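Local coordinates for catechol 1,2-dioxygenase (Acinetobacter sp., PDB 1DMH), which uses a ferric iron to split the ring of catechol between its two hydroxyl-bearing carbons, adding O2 to give cis,cis-muconate, at residues 73-82 against 252-260. Residues are numbered along the deposited sequence; the frame is centred on the assembly and turned at random.
Sequences LLSPGLGFDH and DFAYATREG. With MCT (4-methylcatechol), chain D.
F253 brings the CD2-CE2 side of its ring up to the bare backbone of G77, CE2 lying 3.6 Å from G77 CA; G77, with no side chain, lets helix and ring come this close. The same CA points a fairly straight C-H at F253 O (3.6 Å, 164° at the hydrogen), while L73 O sits at the ring's edge. Beside this, P76 CG and F253 CZ close on methyl carbon C of the bound 4-methylcatechol, P76 CG at 3.2 Å, while L73 CD1 lies nearest ring carbon C6. Helix 71-77 of the N-terminal helical region contributes L73 and P76 to the substrate pocket, and a loop of the iron-binding β domain, between strands 237-243 and 262-268, adds F253. A Schellman motif with G79 as C-prime ends that helix; in the type I turn from D252 to Y255, A254 N donates to D252 OD1 from above the carboxylate plane, an Asx turn. One water joins the two segments, donating to P76 O and A254 O and accepting from H82 N. H82, its CG anti to the backbone N (chi1 177°), sets one ring face over Y255 O, 3.3 Å from the plane toward the rim, where ND1 is badly angled to bond it. F14 of the second subunit meets both the H82 and Y255 rings edge-to-face, and R258, near H82, is salt-bridged to D89.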
ATOM      1  N   LEU A  73      -0.727 -10.527  -3.390  1.00 12.16           N
ATOM      2  CA  LEU A  73      -0.992 -11.733  -2.606  1.00 12.33           C
ATOM      3  C   LEU A  73      -2.134 -11.367  -1.633  1.00 11.53           C
ATOM      4  O   LEU A  73      -3.060 -12.159  -1.388  1.00 11.74           O
ATOM      5  CB  LEU A  73       0.274 -12.140  -1.850  1.00 14.34           C
ATOM      6  CG  LEU A  73       0.237 -13.486  -1.140  1.00 17.14           C
ATOM      7  CD1 LEU A  73       0.050 -14.619  -2.179  1.00 17.45           C
ATOM      8  CD2 LEU A  73       1.557 -13.666  -0.365  1.00 17.30           C
ATOM      9  N   LEU A  74      -2.096 -10.144  -1.115  1.00 10.85           N
ATOM     10  CA  LEU A  74      -3.157  -9.675  -0.210  1.00 11.90           C
ATOM     11  C   LEU A  74      -4.474  -9.479  -0.998  1.00 11.80           C
ATOM     12  O   LEU A  74      -5.557  -9.765  -0.489  1.00 11.16           O
ATOM     13  CB  LEU A  74      -2.817  -8.311   0.425  1.00 11.57           C
ATOM     14  CG  LEU A  74      -3.286  -7.968   1.853  1.00 13.91           C
ATOM     15  CD1 LEU A  74      -3.590  -6.495   1.907  1.00 11.81           C
ATOM     16  CD2 LEU A  74      -4.400  -8.834   2.312  1.00 13.81           C
ATOM     17  N   SER A  75      -4.371  -8.969  -2.227  1.00 10.63           N
ATOM     18  CA  SER A  75      -5.536  -8.726  -3.065  1.00 10.74           C
ATOM     19  C   SER A  75      -6.440  -9.963  -3.115  1.00 10.17           C
ATOM     20  O   SER A  75      -7.612  -9.886  -2.757  1.00 10.55           O
ATOM     21  CB  SER A  75      -5.095  -8.327  -4.479  1.00 10.77           C
ATOM     22  OG  SER A  75      -6.201  -8.072  -5.323  1.00 11.25           O
ATOM     23  N   PRO A  76      -5.924 -11.110  -3.587  1.00  9.34           N
ATOM     24  CA  PRO A  76      -6.830 -12.265  -3.605  1.00  9.24           C
ATOM     25  C   PRO A  76      -7.303 -12.714  -2.210  1.00  8.72           C
ATOM     26  O   PRO A  76      -8.419 -13.219  -2.065  1.00  9.00           O
ATOM     27  CB  PRO A  76      -6.011 -13.335  -4.358  1.00  9.07           C
ATOM     28  CG  PRO A  76      -4.569 -12.938  -4.033  1.00  9.18           C
ATOM     29  CD  PRO A  76      -4.635 -11.439  -4.226  1.00  8.40           C
ATOM     30  N   GLY A  77      -6.468 -12.502  -1.192  1.00  9.10           N
ATOM     31  CA  GLY A  77      -6.826 -12.898   0.170  1.00 10.18           C
ATOM     32  C   GLY A  77      -8.008 -12.106   0.708  1.00 10.40           C
ATOM     33  O   GLY A  77      -8.784 -12.604   1.511  1.00 12.13           O
ATOM     34  N   LEU A  78      -8.145 -10.865   0.262  1.00 10.57           N
ATOM     35  CA  LEU A  78      -9.250 -10.030   0.703  1.00 10.72           C
ATOM     36  C   LEU A  78     -10.431 -10.119  -0.281  1.00 10.30           C
ATOM     37  O   LEU A  78     -11.359  -9.311  -0.253  1.00 10.68           O
ATOM     38  CB  LEU A  78      -8.772  -8.590   0.901  1.00 10.97           C
ATOM     39  CG  LEU A  78      -7.744  -8.384   2.041  1.00 11.63           C
ATOM     40  CD1 LEU A  78      -7.295  -6.924   2.095  1.00 11.63           C
ATOM     41  CD2 LEU A  78      -8.344  -8.794   3.373  1.00 12.37           C
ATOM     42  N   GLY A  79     -10.360 -11.117  -1.160  1.00 10.85           N
ATOM     43  CA  GLY A  79     -11.435 -11.396  -2.109  1.00 10.38           C
ATOM     44  C   GLY A  79     -11.580 -10.610  -3.397  1.00  9.72           C
ATOM     45  O   GLY A  79     -12.460 -10.940  -4.198  1.00  9.91           O
ATOM     46  N   PHE A  80     -10.749  -9.590  -3.605  1.00  8.96           N
ATOM     47  CA  PHE A  80     -10.847  -8.783  -4.813  1.00  9.40           C
ATOM     48  C   PHE A  80     -10.758  -9.566  -6.106  1.00  9.57           C
ATOM     49  O   PHE A  80     -11.583  -9.391  -7.005  1.00  9.36           O
ATOM     50  CB  PHE A  80      -9.788  -7.692  -4.849  1.00  9.22           C
ATOM     51  CG  PHE A  80     -10.009  -6.610  -3.864  1.00 10.47           C
ATOM     52  CD1 PHE A  80     -10.876  -5.562  -4.165  1.00 10.81           C
ATOM     53  CD2 PHE A  80      -9.337  -6.618  -2.633  1.00 10.97           C
ATOM     54  CE1 PHE A  80     -11.070  -4.511  -3.247  1.00 12.42           C
ATOM     55  CE2 PHE A  80      -9.514  -5.574  -1.690  1.00 11.57           C
ATOM     56  CZ  PHE A  80     -10.382  -4.514  -1.995  1.00 11.77           C
ATOM     57  N   ASP A  81      -9.754 -10.428  -6.214  1.00  9.77           N
ATOM     58  CA  ASP A  81      -9.580 -11.191  -7.443  1.00  9.45           C
ATOM     59  C   ASP A  81     -10.843 -11.993  -7.777  1.00 10.09           C
ATOM     60  O   ASP A  81     -11.301 -12.006  -8.925  1.00 10.27           O
ATOM     61  CB  ASP A  81      -8.378 -12.137  -7.301  1.00  9.83           C
ATOM     62  CG  ASP A  81      -7.067 -11.396  -6.977  1.00 10.57           C
ATOM     63  OD1 ASP A  81      -7.102 -10.405  -6.207  1.00 10.40           O
ATOM     64  OD2 ASP A  81      -6.002 -11.846  -7.477  1.00  9.64           O
ATOM     65  N   HIS A  82     -11.402 -12.666  -6.776  1.00 10.02           N
ATOM     66  CA  HIS A  82     -12.601 -13.462  -6.990  1.00 10.20           C
ATOM     67  C   HIS A  82     -13.784 -12.553  -7.284  1.00 10.17           C
ATOM     68  O   HIS A  82     -14.628 -12.892  -8.095  1.00  9.75           O
ATOM     69  CB  HIS A  82     -12.897 -14.330  -5.767  1.00 10.07           C
ATOM     70  CG  HIS A  82     -14.161 -15.113  -5.898  1.00 11.35           C
ATOM     71  ND1 HIS A  82     -14.393 -15.969  -6.954  1.00 11.73           N
ATOM     72  CD2 HIS A  82     -15.282 -15.132  -5.137  1.00 11.71           C
ATOM     73  CE1 HIS A  82     -15.607 -16.484  -6.839  1.00 12.41           C
ATOM     74  NE2 HIS A  82     -16.168 -15.991  -5.744  1.00 12.50           N
ATOM     75  N   ASP A 252     -10.116 -22.305   0.468  1.00 16.36           N
ATOM     76  CA  ASP A 252      -8.987 -21.628  -0.160  1.00 14.67           C
ATOM     77  C   ASP A 252      -8.949 -20.181   0.375  1.00 13.35           C
ATOM     78  O   ASP A 252      -9.982 -19.520   0.388  1.00 12.97           O
ATOM     79  CB  ASP A 252      -9.254 -21.692  -1.665  1.00 14.86           C
ATOM     80  CG  ASP A 252      -8.231 -20.989  -2.492  1.00 14.86           C
ATOM     81  OD1 ASP A 252      -7.139 -20.628  -2.001  1.00 13.92           O
ATOM     82  OD2 ASP A 252      -8.532 -20.814  -3.691  1.00 16.83           O
ATOM     83  N   PHE A 253      -7.792 -19.690   0.815  1.00 11.87           N
ATOM     84  CA  PHE A 253      -7.745 -18.325   1.324  1.00 12.35           C
ATOM     85  C   PHE A 253      -7.966 -17.296   0.192  1.00 13.03           C
ATOM     86  O   PHE A 253      -8.300 -16.138   0.450  1.00 12.38           O
ATOM     87  CB  PHE A 253      -6.406 -18.036   2.049  1.00 12.39           C
ATOM     88  CG  PHE A 253      -5.343 -17.376   1.184  1.00 13.81           C
ATOM     89  CD1 PHE A 253      -4.509 -18.128   0.359  1.00 14.49           C
ATOM     90  CD2 PHE A 253      -5.179 -15.984   1.206  1.00 13.73           C
ATOM     91  CE1 PHE A 253      -3.511 -17.483  -0.438  1.00 14.75           C
ATOM     92  CE2 PHE A 253      -4.199 -15.347   0.421  1.00 14.09           C
ATOM     93  CZ  PHE A 253      -3.365 -16.103  -0.400  1.00 14.39           C
ATOM     94  N   ALA A 254      -7.780 -17.736  -1.056  1.00 13.41           N
ATOM     95  CA  ALA A 254      -7.968 -16.860  -2.216  1.00 13.91           C
ATOM     96  C   ALA A 254      -9.330 -17.064  -2.876  1.00 14.00           C
ATOM     97  O   ALA A 254      -9.598 -16.487  -3.935  1.00 14.40           O
ATOM     98  CB  ALA A 254      -6.855 -17.091  -3.237  1.00 14.69           C
ATOM     99  N   TYR A 255     -10.172 -17.902  -2.274  1.00 13.17           N
ATOM    100  CA  TYR A 255     -11.539 -18.144  -2.773  1.00 13.89           C
ATOM    101  C   TYR A 255     -11.644 -18.434  -4.280  1.00 14.67           C
ATOM    102  O   TYR A 255     -12.577 -17.991  -4.956  1.00 14.64           O
ATOM    103  CB  TYR A 255     -12.402 -16.926  -2.454  1.00 13.35           C
ATOM    104  CG  TYR A 255     -12.305 -16.495  -1.021  1.00 13.47           C
ATOM    105  CD1 TYR A 255     -12.965 -17.209  -0.027  1.00 14.03           C
ATOM    106  CD2 TYR A 255     -11.547 -15.370  -0.646  1.00 14.50           C
ATOM    107  CE1 TYR A 255     -12.887 -16.822   1.314  1.00 14.04           C
ATOM    108  CE2 TYR A 255     -11.462 -14.972   0.700  1.00 14.25           C
ATOM    109  CZ  TYR A 255     -12.142 -15.713   1.665  1.00 14.86           C
ATOM    110  OH  TYR A 255     -12.099 -15.367   2.989  1.00 15.63           O
ATOM    111  N   ALA A 256     -10.710 -19.211  -4.805  1.00 15.09           N
ATOM    112  CA  ALA A 256     -10.715 -19.477  -6.229  1.00 15.64           C
ATOM    113  C   ALA A 256     -11.332 -20.794  -6.653  1.00 16.49           C
ATOM    114  O   ALA A 256     -11.599 -20.994  -7.830  1.00 16.52           O
ATOM    115  CB  ALA A 256      -9.296 -19.397  -6.754  1.00 15.99           C
ATOM    116  N   THR A 257     -11.555 -21.707  -5.726  1.00 17.96           N
ATOM    117  CA  THR A 257     -12.109 -22.989  -6.130  1.00 19.47           C
ATOM    118  C   THR A 257     -13.571 -22.893  -6.571  1.00 20.58           C
ATOM    119  O   THR A 257     -14.366 -22.133  -6.009  1.00 21.32           O
ATOM    120  CB  THR A 257     -11.890 -24.035  -5.014  1.00 19.39           C
ATOM    121  OG1 THR A 257     -12.464 -23.559  -3.806  1.00 23.20           O
ATOM    122  CG2 THR A 257     -10.403 -24.209  -4.749  1.00 19.60           C
ATOM    123  N   ARG A 258     -13.901 -23.648  -7.619  1.00 22.03           N
ATOM    124  CA  ARG A 258     -15.240 -23.687  -8.198  1.00 23.73           C
ATOM    125  C   ARG A 258     -15.644 -25.079  -8.576  1.00 24.50           C
ATOM    126  O   ARG A 258     -14.800 -25.898  -8.929  1.00 23.63           O
ATOM    127  CB  ARG A 258     -15.310 -22.910  -9.493  1.00 25.49           C
ATOM    128  CG  ARG A 258     -15.016 -21.476  -9.380  1.00 29.12           C
ATOM    129  CD  ARG A 258     -15.714 -20.866 -10.520  1.00 31.88           C
ATOM    130  NE  ARG A 258     -15.742 -19.429 -10.397  1.00 35.74           N
ATOM    131  CZ  ARG A 258     -16.552 -18.658 -11.107  1.00 36.68           C
ATOM    132  NH1 ARG A 258     -17.388 -19.205 -11.982  1.00 36.00           N
ATOM    133  NH2 ARG A 258     -16.514 -17.341 -10.935  1.00 39.25           N
ATOM    134  N   GLU A 259     -16.949 -25.326  -8.555  1.00 25.73           N
ATOM    135  CA  GLU A 259     -17.471 -26.627  -8.947  1.00 27.34           C
ATOM    136  C   GLU A 259     -17.143 -26.803 -10.413  1.00 24.99           C
ATOM    137  O   GLU A 259     -17.322 -25.881 -11.211  1.00 24.19           O
ATOM    138  CB  GLU A 259     -18.985 -26.693  -8.766  1.00 30.91           C
ATOM    139  CG  GLU A 259     -19.414 -26.717  -7.325  1.00 38.27           C
ATOM    140  CD  GLU A 259     -20.924 -26.798  -7.201  1.00 42.97           C
ATOM    141  OE1 GLU A 259     -21.503 -27.764  -7.781  1.00 45.73           O
ATOM    142  OE2 GLU A 259     -21.527 -25.903  -6.533  1.00 45.70           O
ATOM    143  N   GLY A 260     -16.673 -27.989 -10.760  1.00 23.11           N
ATOM    144  CA  GLY A 260     -16.309 -28.235 -12.131  1.00 21.83           C
ATOM    145  C   GLY A 260     -14.815 -28.067 -12.310  1.00 20.79           C
ATOM    146  O   GLY A 260     -14.295 -28.414 -13.352  1.00 21.35           O
TER
HETATM  147  C1  MCT D 401      -2.205 -16.945  -4.870  0.65 22.02           C
HETATM  148  C2  MCT D 401      -2.590 -17.526  -6.091  0.65 22.11           C
HETATM  149  C3  MCT D 401      -1.880 -18.657  -6.545  0.65 21.43           C
HETATM  150  O3  MCT D 401      -2.245 -19.237  -7.733  0.65 22.31           O
HETATM  151  C4  MCT D 401      -0.828 -19.198  -5.826  0.65 21.18           C
HETATM  152  O4  MCT D 401      -0.175 -20.303  -6.313  0.65 22.48           O
HETATM  153  C5  MCT D 401      -0.435 -18.649  -4.634  0.65 21.74           C
HETATM  154  C6  MCT D 401      -1.167 -17.458  -4.132  0.65 22.01           C
HETATM  155  C   MCT D 401      -2.963 -15.707  -4.354  0.65 22.40           C
HETATM  156  O   HOH W   1      -9.857 -13.829  -4.453  1.00  9.42           O